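Local coordinates for protein Nsp15 (Middle East respiratory syndrome-related coronavirus, PDB 5YVD) that cleaves RNA as a coronavirus endoribonuclease of the EndoU family, probably at uridylates, and forms an assembly of six chains, at residues 190-195 against 292-298; 63-69 against 153-157; 28-32 against 42-46. One frame throughout, in Å; residues are numbered along the deposited sequence.

Interaction 1. Residues 190-195 against 292-298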
loop_
_atom_site.group_PDB
_atom_site.type_symbol
_atom_site.label_atom_id
_atom_site.label_comp_id
_atom_site.label_asym_id
_atom_site.label_seq_id
_atom_site.Cartn_x
_atom_site.Cartn_y
_atom_site.Cartn_z
ATOM N N ILE A 190 22.420 -13.461 -38.081
ATOM C CA ILE A 190 21.031 -13.690 -38.457
ATOM C C ILE A 190 20.203 -12.845 -37.466
ATOM O O ILE A 190 20.706 -12.505 -36.383
ATOM C CB ILE A 190 20.760 -15.238 -38.434
ATOM C CG1 ILE A 190 20.905 -15.811 -39.846
ATOM C CG2 ILE A 190 19.410 -15.650 -37.859
ATOM C CD1 ILE A 190 19.959 -15.214 -40.863
ATOM N N TYR A 191 18.974 -12.456 -37.823
ATOM C CA TYR A 191 18.110 -11.754 -36.845
ATOM C C TYR A 191 16.765 -12.423 -36.580
ATOM O O TYR A 191 16.042 -12.765 -37.512
ATOM C CB TYR A 191 17.847 -10.332 -37.295
ATOM C CG TYR A 191 19.000 -9.408 -37.111
ATOM C CD1 TYR A 191 19.341 -8.935 -35.837
ATOM C CD2 TYR A 191 19.749 -8.981 -38.200
ATOM C CE1 TYR A 191 20.405 -8.063 -35.655
ATOM C CE2 TYR A 191 20.815 -8.113 -38.041
ATOM C CZ TYR A 191 21.144 -7.649 -36.768
ATOM O OH TYR A 191 22.209 -6.773 -36.615
ATOM N N THR A 192 16.414 -12.575 -35.303
ATOM C CA THR A 192 15.045 -12.930 -34.918
ATOM C C THR A 192 14.162 -11.791 -35.363
ATOM O O THR A 192 14.663 -10.725 -35.666
ATOM C CB THR A 192 14.909 -13.125 -33.401
ATOM O OG1 THR A 192 15.424 -11.978 -32.714
ATOM C CG2 THR A 192 15.668 -14.361 -32.951
ATOM N N GLN A 193 12.857 -11.989 -35.418
ATOM C CA GLN A 193 11.991 -11.025 -36.141
ATOM C C GLN A 193 10.956 -10.309 -35.295
ATOM O O GLN A 193 10.155 -9.564 -35.831
ATOM C CB GLN A 193 11.275 -11.727 -37.294
ATOM C CG GLN A 193 12.210 -12.267 -38.341
ATOM C CD GLN A 193 12.806 -11.175 -39.176
ATOM O OE1 GLN A 193 12.142 -10.211 -39.531
ATOM N NE2 GLN A 193 14.071 -11.321 -39.501
ATOM N N SER A 194 10.951 -10.561 -33.990
ATOM C CA SER A 194 10.127 -9.800 -33.062
ATOM C C SER A 194 8.612 -9.877 -33.360
ATOM O O SER A 194 7.888 -8.924 -33.118
ATOM C CB SER A 194 10.584 -8.323 -33.064
ATOM O OG SER A 194 11.965 -8.184 -32.720
ATOM N N ARG A 195 8.127 -10.999 -33.882
ATOM C CA ARG A 195 6.693 -11.160 -34.119
ATOM C C ARG A 195 6.066 -11.827 -32.917
ATOM O O ARG A 195 6.772 -12.257 -31.983
ATOM C CB ARG A 195 6.441 -12.004 -35.367
ATOM C CG ARG A 195 6.923 -11.340 -36.634
ATOM C CD ARG A 195 6.840 -12.261 -37.837
ATOM N NE ARG A 195 7.863 -13.302 -37.775
ATOM C CZ ARG A 195 8.227 -14.064 -38.798
ATOM N NH1 ARG A 195 7.663 -13.894 -39.992
ATOM N NH2 ARG A 195 9.166 -14.997 -38.623
ATOM N N ILE A 292 12.168 -19.552 -30.615
ATOM C CA ILE A 292 12.819 -18.480 -31.374
ATOM C C ILE A 292 11.963 -18.142 -32.584
ATOM O O ILE A 292 11.414 -19.031 -33.229
ATOM C CB ILE A 292 14.182 -18.915 -31.915
ATOM C CG1 ILE A 292 14.917 -19.771 -30.901
ATOM C CG2 ILE A 292 15.037 -17.715 -32.265
ATOM C CD1 ILE A 292 15.349 -19.003 -29.655
ATOM N N ASP A 293 11.877 -16.862 -32.901
ATOM C CA ASP A 293 11.173 -16.401 -34.085
ATOM C C ASP A 293 12.185 -16.077 -35.178
ATOM O O ASP A 293 12.511 -14.921 -35.419
ATOM C CB ASP A 293 10.333 -15.173 -33.739
ATOM C CG ASP A 293 9.677 -14.557 -34.941
ATOM O OD1 ASP A 293 9.329 -13.373 -34.869
ATOM O OD2 ASP A 293 9.487 -15.246 -35.957
ATOM N N LEU A 294 12.703 -17.106 -35.825
ATOM C CA LEU A 294 13.541 -16.899 -37.000
ATOM C C LEU A 294 12.677 -16.919 -38.244
ATOM O O LEU A 294 11.672 -17.631 -38.297
ATOM C CB LEU A 294 14.592 -17.997 -37.130
ATOM C CG LEU A 294 15.591 -18.052 -35.985
ATOM C CD1 LEU A 294 16.256 -19.432 -35.956
ATOM C CD2 LEU A 294 16.612 -16.914 -36.089
ATOM N N LYS A 295 13.085 -16.144 -39.241
ATOM C CA LYS A 295 12.625 -16.355 -40.603
ATOM C C LYS A 295 12.752 -17.848 -40.845
ATOM O O LYS A 295 13.788 -18.432 -40.537
ATOM C CB LYS A 295 13.505 -15.579 -41.571
ATOM C CG LYS A 295 13.021 -15.567 -43.012
ATOM C CD LYS A 295 12.096 -14.392 -43.283
ATOM C CE LYS A 295 12.857 -13.081 -43.452
ATOM N NZ LYS A 295 13.651 -13.000 -44.710
ATOM N N LEU A 296 11.700 -18.487 -41.345
ATOM C CA LEU A 296 11.710 -19.953 -41.461
ATOM C C LEU A 296 12.799 -20.429 -42.430
ATOM O O LEU A 296 13.460 -21.437 -42.186
ATOM C CB LEU A 296 10.351 -20.465 -41.909
ATOM C CG LEU A 296 10.209 -21.934 -42.306
ATOM C CD1 LEU A 296 10.394 -22.853 -41.111
ATOM C CD2 LEU A 296 8.847 -22.141 -42.937
ATOM N N ASP A 297 12.992 -19.687 -43.515
ATOM C CA ASP A 297 14.075 -19.968 -44.447
ATOM C C ASP A 297 15.426 -20.013 -43.736
ATOM O O ASP A 297 16.271 -20.863 -44.010
ATOM C CB ASP A 297 14.149 -18.897 -45.531
ATOM C CG ASP A 297 12.850 -18.713 -46.266
ATOM O OD1 ASP A 297 12.777 -19.174 -47.414
ATOM O OD2 ASP A 297 11.920 -18.100 -45.699
ATOM N N ASP A 298 15.640 -19.087 -42.823
ATOM C CA ASP A 298 16.906 -19.065 -42.097
ATOM C C ASP A 298 17.066 -20.294 -41.166
ATOM O O ASP A 298 18.159 -20.887 -41.046
ATOM C CB ASP A 298 17.026 -17.742 -41.336
ATOM C CG ASP A 298 17.151 -16.540 -42.274
ATOM O OD1 ASP A 298 17.649 -16.705 -43.412
ATOM O OD2 ASP A 298 16.785 -15.424 -41.861
HETATM O O HOH W 1 15.671 -15.300 -39.066
#

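Interaction 2. Residues 63-69 against 153-157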
loop_
_atom_site.group_PDB
_atom_site.type_symbol
_atom_site.label_atom_id
_atom_site.label_comp_id
_atom_site.label_asym_id
_atom_site.label_seq_id
_atom_site.Cartn_x
_atom_site.Cartn_y
_atom_site.Cartn_z
ATOM N N VAL A 63 10.171 9.697 -27.995
ATOM C CA VAL A 63 9.189 9.388 -29.004
ATOM C C VAL A 63 9.806 9.308 -30.388
ATOM O O VAL A 63 9.654 10.204 -31.210
ATOM C CB VAL A 63 8.059 10.403 -28.971
ATOM C CG1 VAL A 63 6.936 9.994 -29.942
ATOM C CG2 VAL A 63 7.542 10.457 -27.556
ATOM N N ARG A 64 10.485 8.201 -30.637
ATOM C CA ARG A 64 11.225 7.991 -31.882
ATOM C C ARG A 64 11.426 6.514 -32.033
ATOM O O ARG A 64 11.309 5.790 -31.060
ATOM C CB ARG A 64 12.604 8.660 -31.799
ATOM C CG ARG A 64 13.301 8.374 -30.479
ATOM C CD ARG A 64 14.809 8.536 -30.489
ATOM N NE ARG A 64 15.239 9.919 -30.420
ATOM C CZ ARG A 64 16.255 10.354 -29.679
ATOM N NH1 ARG A 64 16.974 9.535 -28.913
ATOM N NH2 ARG A 64 16.559 11.638 -29.711
ATOM N N SER A 65 11.749 6.058 -33.228
ATOM C CA SER A 65 12.037 4.636 -33.421
ATOM C C SER A 65 13.399 4.284 -32.842
ATOM O O SER A 65 14.270 5.145 -32.657
ATOM C CB SER A 65 12.007 4.263 -34.898
ATOM O OG SER A 65 12.947 5.023 -35.645
ATOM N N HIS A 66 13.588 3.016 -32.537
ATOM C CA HIS A 66 14.892 2.566 -32.080
ATOM C C HIS A 66 15.002 1.072 -32.280
ATOM O O HIS A 66 13.974 0.403 -32.426
ATOM C CB HIS A 66 15.134 2.951 -30.614
ATOM C CG HIS A 66 14.104 2.443 -29.658
ATOM N ND1 HIS A 66 14.189 1.207 -29.059
ATOM C CD2 HIS A 66 12.981 3.023 -29.166
ATOM C CE1 HIS A 66 13.153 1.036 -28.253
ATOM N NE2 HIS A 66 12.404 2.126 -28.296
ATOM N N PRO A 67 16.234 0.542 -32.301
ATOM C CA PRO A 67 16.445 -0.907 -32.334
ATOM C C PRO A 67 15.712 -1.588 -31.214
ATOM O O PRO A 67 15.550 -1.006 -30.147
ATOM C CB PRO A 67 17.953 -1.062 -32.146
ATOM C CG PRO A 67 18.535 0.215 -32.648
ATOM C CD PRO A 67 17.495 1.291 -32.431
ATOM N N ASP A 68 15.244 -2.806 -31.446
ATOM C CA ASP A 68 14.408 -3.469 -30.444
ATOM C C ASP A 68 15.249 -3.802 -29.212
ATOM O O ASP A 68 16.450 -4.062 -29.314
ATOM C CB ASP A 68 13.718 -4.716 -31.031
ATOM C CG ASP A 68 12.643 -5.295 -30.100
ATOM O OD1 ASP A 68 12.258 -4.602 -29.118
ATOM O OD2 ASP A 68 12.192 -6.441 -30.354
ATOM N N PHE A 69 14.617 -3.796 -28.054
ATOM C CA PHE A 69 15.345 -3.892 -26.790
ATOM C C PHE A 69 16.330 -5.040 -26.705
ATOM O O PHE A 69 17.429 -4.864 -26.166
ATOM C CB PHE A 69 14.371 -3.975 -25.613
ATOM C CG PHE A 69 13.437 -2.809 -25.541
ATOM C CD1 PHE A 69 13.882 -1.592 -25.097
ATOM C CD2 PHE A 69 12.126 -2.930 -25.960
ATOM C CE1 PHE A 69 13.043 -0.512 -25.056
ATOM C CE2 PHE A 69 11.275 -1.847 -25.914
ATOM C CZ PHE A 69 11.735 -0.635 -25.459
ATOM N N TYR A 153 13.551 -4.078 -39.381
ATOM C CA TYR A 153 12.495 -3.610 -38.521
ATOM C C TYR A 153 13.057 -2.902 -37.293
ATOM O O TYR A 153 14.246 -2.975 -37.000
ATOM C CB TYR A 153 11.670 -4.783 -38.073
ATOM C CG TYR A 153 12.439 -5.721 -37.156
ATOM C CD1 TYR A 153 13.101 -6.836 -37.676
ATOM C CD2 TYR A 153 12.503 -5.497 -35.770
ATOM C CE1 TYR A 153 13.805 -7.701 -36.853
ATOM C CE2 TYR A 153 13.205 -6.357 -34.937
ATOM C CZ TYR A 153 13.861 -7.463 -35.481
ATOM O OH TYR A 153 14.567 -8.354 -34.668
ATOM N N ALA A 154 12.172 -2.253 -36.550
ATOM C CA ALA A 154 12.547 -1.476 -35.370
ATOM C C ALA A 154 11.311 -1.262 -34.486
ATOM O O ALA A 154 10.189 -1.587 -34.868
ATOM C CB ALA A 154 13.146 -0.133 -35.797
ATOM N N TYR A 155 11.524 -0.705 -33.308
ATOM C CA TYR A 155 10.459 -0.513 -32.357
ATOM C C TYR A 155 10.053 0.947 -32.396
ATOM O O TYR A 155 10.917 1.802 -32.455
ATOM C CB TYR A 155 11.003 -0.868 -30.989
ATOM C CG TYR A 155 10.000 -0.949 -29.868
ATOM C CD1 TYR A 155 9.705 0.160 -29.071
ATOM C CD2 TYR A 155 9.389 -2.151 -29.566
ATOM C CE1 TYR A 155 8.822 0.055 -28.007
ATOM C CE2 TYR A 155 8.492 -2.256 -28.520
ATOM C CZ TYR A 155 8.213 -1.165 -27.743
ATOM O OH TYR A 155 7.323 -1.331 -26.716
ATOM N N PHE A 156 8.752 1.235 -32.382
ATOM C CA PHE A 156 8.278 2.629 -32.301
ATOM C C PHE A 156 6.937 2.744 -31.548
ATOM O O PHE A 156 5.937 2.149 -31.965
ATOM C CB PHE A 156 8.177 3.244 -33.711
ATOM C CG PHE A 156 7.735 4.690 -33.732
ATOM C CD1 PHE A 156 8.349 5.643 -32.916
ATOM C CD2 PHE A 156 6.726 5.112 -34.599
ATOM C CE1 PHE A 156 7.945 6.962 -32.952
ATOM C CE2 PHE A 156 6.319 6.435 -34.640
ATOM C CZ PHE A 156 6.928 7.359 -33.820
ATOM N N ASN A 157 6.932 3.493 -30.435
ATOM C CA ASN A 157 5.730 3.696 -29.619
ATOM C C ASN A 157 4.956 2.388 -29.269
ATOM O O ASN A 157 3.729 2.376 -29.247
ATOM C CB ASN A 157 4.777 4.685 -30.312
ATOM C CG ASN A 157 5.379 6.074 -30.504
ATOM O OD1 ASN A 157 6.340 6.470 -29.833
ATOM N ND2 ASN A 157 4.800 6.831 -31.426
HETATM O O HOH W 2 9.615 4.462 -29.247
HETATM O O HOH W 3 15.723 -3.720 -34.456
#

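Interaction 3. Residues 28-32 against 42-46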
loop_
_atom_site.group_PDB
_atom_site.type_symbol
_atom_site.label_atom_id
_atom_site.label_comp_id
_atom_site.label_asym_id
_atom_site.label_seq_id
_atom_site.Cartn_x
_atom_site.Cartn_y
_atom_site.Cartn_z
ATOM N N ASN A 28 -0.759 5.700 -3.945
ATOM C CA ASN A 28 -0.142 4.383 -4.016
ATOM C C ASN A 28 0.548 4.263 -5.375
ATOM O O ASN A 28 1.465 5.012 -5.676
ATOM C CB ASN A 28 -1.183 3.267 -3.773
ATOM C CG ASN A 28 -1.835 3.352 -2.398
ATOM O OD1 ASN A 28 -3.049 3.248 -2.294
ATOM N ND2 ASN A 28 -1.031 3.540 -1.338
ATOM N N ASP A 29 0.077 3.332 -6.194
ATOM C CA ASP A 29 0.635 3.097 -7.509
ATOM C C ASP A 29 0.067 4.016 -8.610
ATOM O O ASP A 29 0.472 3.900 -9.770
ATOM C CB ASP A 29 0.379 1.635 -7.867
ATOM C CG ASP A 29 -1.106 1.324 -8.004
ATOM O OD1 ASP A 29 -1.491 0.589 -8.931
ATOM O OD2 ASP A 29 -1.900 1.849 -7.191
ATOM N N LYS A 30 -0.839 4.938 -8.266
ATOM C CA LYS A 30 -1.538 5.726 -9.298
ATOM C C LYS A 30 -1.322 7.242 -9.256
ATOM O O LYS A 30 -0.952 7.817 -8.236
ATOM C CB LYS A 30 -3.033 5.424 -9.255
ATOM C CG LYS A 30 -3.347 3.963 -9.534
ATOM C CD LYS A 30 -4.839 3.653 -9.451
ATOM C CE LYS A 30 -5.091 2.277 -8.850
ATOM N NZ LYS A 30 -4.499 1.203 -9.689
ATOM N N ILE A 31 -1.558 7.872 -10.402
ATOM C CA ILE A 31 -1.561 9.324 -10.522
ATOM C C ILE A 31 -2.951 9.820 -10.986
ATOM O O ILE A 31 -3.498 9.336 -11.980
ATOM C CB ILE A 31 -0.494 9.792 -11.511
ATOM C CG1 ILE A 31 0.897 9.369 -11.043
ATOM C CG2 ILE A 31 -0.558 11.299 -11.702
ATOM C CD1 ILE A 31 1.528 10.265 -10.007
ATOM N N PHE A 32 -3.523 10.769 -10.237
ATOM C CA PHE A 32 -4.796 11.379 -10.613
ATOM C C PHE A 32 -4.658 12.862 -10.814
ATOM O O PHE A 32 -3.805 13.469 -10.205
ATOM C CB PHE A 32 -5.816 11.167 -9.523
ATOM C CG PHE A 32 -6.186 9.742 -9.307
ATOM C CD1 PHE A 32 -7.356 9.235 -9.824
ATOM C CD2 PHE A 32 -5.385 8.921 -8.545
ATOM C CE1 PHE A 32 -7.702 7.914 -9.606
ATOM C CE2 PHE A 32 -5.743 7.614 -8.296
ATOM C CZ PHE A 32 -6.895 7.110 -8.829
ATOM N N MET A 42 -4.322 9.162 -14.548
ATOM C CA MET A 42 -3.410 9.389 -15.669
ATOM C C MET A 42 -2.265 8.378 -15.756
ATOM O O MET A 42 -1.481 8.423 -16.705
ATOM C CB MET A 42 -2.713 10.714 -15.518
ATOM C CG MET A 42 -3.505 11.963 -15.818
ATOM S SD MET A 42 -2.285 13.290 -15.897
ATOM C CE MET A 42 -1.774 13.418 -14.200
ATOM N N PHE A 43 -2.100 7.498 -14.774
ATOM C CA PHE A 43 -0.949 6.603 -14.820
ATOM C C PHE A 43 -1.063 5.469 -13.805
ATOM O O PHE A 43 -1.614 5.648 -12.709
ATOM C CB PHE A 43 0.328 7.413 -14.589
ATOM C CG PHE A 43 1.586 6.619 -14.716
ATOM C CD1 PHE A 43 2.064 6.269 -15.962
ATOM C CD2 PHE A 43 2.311 6.247 -13.582
ATOM C CE1 PHE A 43 3.245 5.546 -16.090
ATOM C CE2 PHE A 43 3.478 5.515 -13.695
ATOM C CZ PHE A 43 3.950 5.167 -14.956
ATOM N N GLU A 44 -0.528 4.310 -14.191
ATOM C CA GLU A 44 -0.568 3.089 -13.374
ATOM C C GLU A 44 0.869 2.528 -13.304
ATOM O O GLU A 44 1.409 1.951 -14.270
ATOM C CB GLU A 44 -1.569 2.086 -13.967
ATOM C CG GLU A 44 -2.151 1.058 -12.993
ATOM C CD GLU A 44 -3.593 0.655 -13.334
ATOM O OE1 GLU A 44 -4.456 1.559 -13.339
ATOM O OE2 GLU A 44 -3.865 -0.550 -13.580
ATOM N N ASN A 45 1.497 2.752 -12.161
ATOM C CA ASN A 45 2.855 2.352 -11.950
ATOM C C ASN A 45 2.981 0.860 -11.984
ATOM O O ASN A 45 2.398 0.190 -11.136
ATOM C CB ASN A 45 3.305 2.831 -10.574
ATOM C CG ASN A 45 4.775 2.646 -10.353
ATOM O OD1 ASN A 45 5.504 2.213 -11.243
ATOM N ND2 ASN A 45 5.232 3.008 -9.169
ATOM N N LYS A 46 3.770 0.334 -12.921
ATOM C CA LYS A 46 4.153 -1.090 -12.896
ATOM C C LYS A 46 5.648 -1.281 -12.684
ATOM O O LYS A 46 6.196 -2.323 -12.994
ATOM C CB LYS A 46 3.730 -1.770 -14.193
ATOM C CG LYS A 46 2.305 -1.474 -14.627
ATOM C CD LYS A 46 1.306 -1.862 -13.557
ATOM C CE LYS A 46 -0.061 -2.115 -14.164
ATOM N NZ LYS A 46 -0.874 -2.944 -13.228
#

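Interaction 1. Residues 190-195 against 292-298
Arg195 and Asp293 form the salt bridge of this contact. The guanidinium takes the carboxylate side-on, through NE and NH2. NH2 of Arg195 lies 2.7 Å from OD2 of Asp293, and NE of Arg195 reaches OD1 of Asp293 at 3.3 Å on its syn lone pair. The two flat groups are nearly coplanar, 26° apart. NE also makes a weak bond to OD2. The arginine chain is extended as far as CD and then bends (chi3 -72°), which folds the guanidinium back beside the aspartate.

Backbone groups add two hydrogen bonds. The amide N of Arg195 donates to OD1 of Asp293 at 2.8 Å, so OD1 accepts from both the main chain and the side chain of one arginine. The N of Gln193 donates to the O of Asp293 at 3.0 Å, with a bent angle of 133° at the hydrogen. Asp293 is thus held at its carboxylate and at its carbonyl, and both carboxylate oxygens of this buried aspartate have partners.

One water joins three groups. It donates to Tyr191 O and Asp298 OD2 and accepts from the N of Lys295, the N-cap residue of helix 296-304.

Apolar contacts add to this. CG2 of Ile190 meets CD2 of Leu294 at 3.5 Å, the two side chains crossing at about a right angle. CG2 of Thr192 touches CG2 of Ile292 at 3.5 Å.

The contact lies in the endoribonuclease region. It fastens the loop between strand 174-178 and helix 205-212 to the start of helix 296-304. Glu207 of helix 205-212 pairs with NH1 of Arg195 and accepts from the N of Leu296, while Leu248 of helix 248-255 packs on Arg195 and Asp293.

Interaction 2. Residues 63-69 against 153-157
The ring of Tyr155 has the edge of Phe69 against one face. CE2 of Phe69 stands 3.6 Å above the ring plane, over its centre. This is an edge-to-face pair, with planes at 65°. His66 lies beside Tyr155 and points the same way. Its ring meets the tyrosine ring obliquely, with NE2 of His66 3.4 Å from CD1 of Tyr155. CB of Tyr155 sits over one face of the imidazole in a CH-pi contact, and CZ of Phe69 lies at the imidazole edge. The three rings form an aromatic cluster. Tyr155 reaches it with CG anti to its own N (chi1 -171°). The Phe156 ring has the C of Val63 at its edge and ND2 of Asn157 over one face; its CD1 meets the C of Arg64 obliquely.

His66 and Tyr155 also pair through their backbones, as an antiparallel hydrogen-bonded pair. N of His66 donates to O of Tyr155 at 2.9 Å, and N of Tyr155 donates to O of His66 at 2.8 Å. ND1 of His66 bonds to O of Pro67 at 2.8 Å, which ties down the imidazole. Two waters extend the pairing: one links Arg64 O to Asn157 N, the other Asp68 N to Tyr153 O.

Within the middle domain, this contact lays the segment leading into helix 69-74 along strand 153-156. That strand pairs in turn with strand 159-162, whose Ile160 touches Tyr155. The hydroxyl of Tyr155 bonds to the N of Tyr88. Near the other end, Asn157 hydrogen-bonds Thr278 of a neighbouring subunit, and Val63 packs on Phe285 of that subunit.

Interaction 3. Residues 28-32 against 42-46
Lys30 runs alongside Glu44, both side chains on one face of the sheet, as a non-hydrogen-bonded pair. CB of Lys30 lies 3.7 Å from the O of Phe43, and CG of Lys30 is 4.0 Å from the same oxygen. The chain then bends at chi3 and chi4 (-62°). Its tip, NZ of Lys30, makes a salt bridge to OD1 of Asp29 at 3.2 Å and a long one to OE1 of Glu44 at 3.7 Å. The lysine ammonium would probably offset the repulsion between the two carboxylates. A long pair of Lys46 NZ with Glu44 OE2 extends this network.

The side chain of Ile31 meets Phe43 and Met42 across the two antiparallel strands. CB of Ile31 lies 4.0 Å from CB of Phe43, and CG2 of Ile31 meets the methyl CE of Met42 at 3.5 Å. Backbone bonds join the strands: Asn45 N to Asp29 O, Ile31 N to Phe43 O, and Met42 N to Ile31 O at 2.7 Å.

The hairpin of strands 30-35 and 38-44 belongs to the N-terminal oligomerisation region. Helix 51-59 covers the face of Ile31 and Phe43. Strand 24-27 flanks strand 30-35. On the charged face, Lys46 of a neighbouring subunit packs on Lys30 and Glu44.

Interactions 1 and 2 touch directly, with centres about 17 Å apart. The O of Thr192 lies 2.6 Å from the OH of Tyr153, and the OG of Ser194 lies 2.9 Å from the OD2 of Asp68; both are probable hydrogen bonds. They join the endoribonuclease region to the middle domain. Lys70 adds to this junction, bonding Thr192, Ser194 and Tyr153. Interaction 3 stands apart in the N-terminal region. Its centre is about 25 Å from that of interaction 2 and about 36 Å from that of interaction 1, on the opposite side of the chain's centre from interaction 1. Interactions 2 and 3 both touch the same neighbouring subunit.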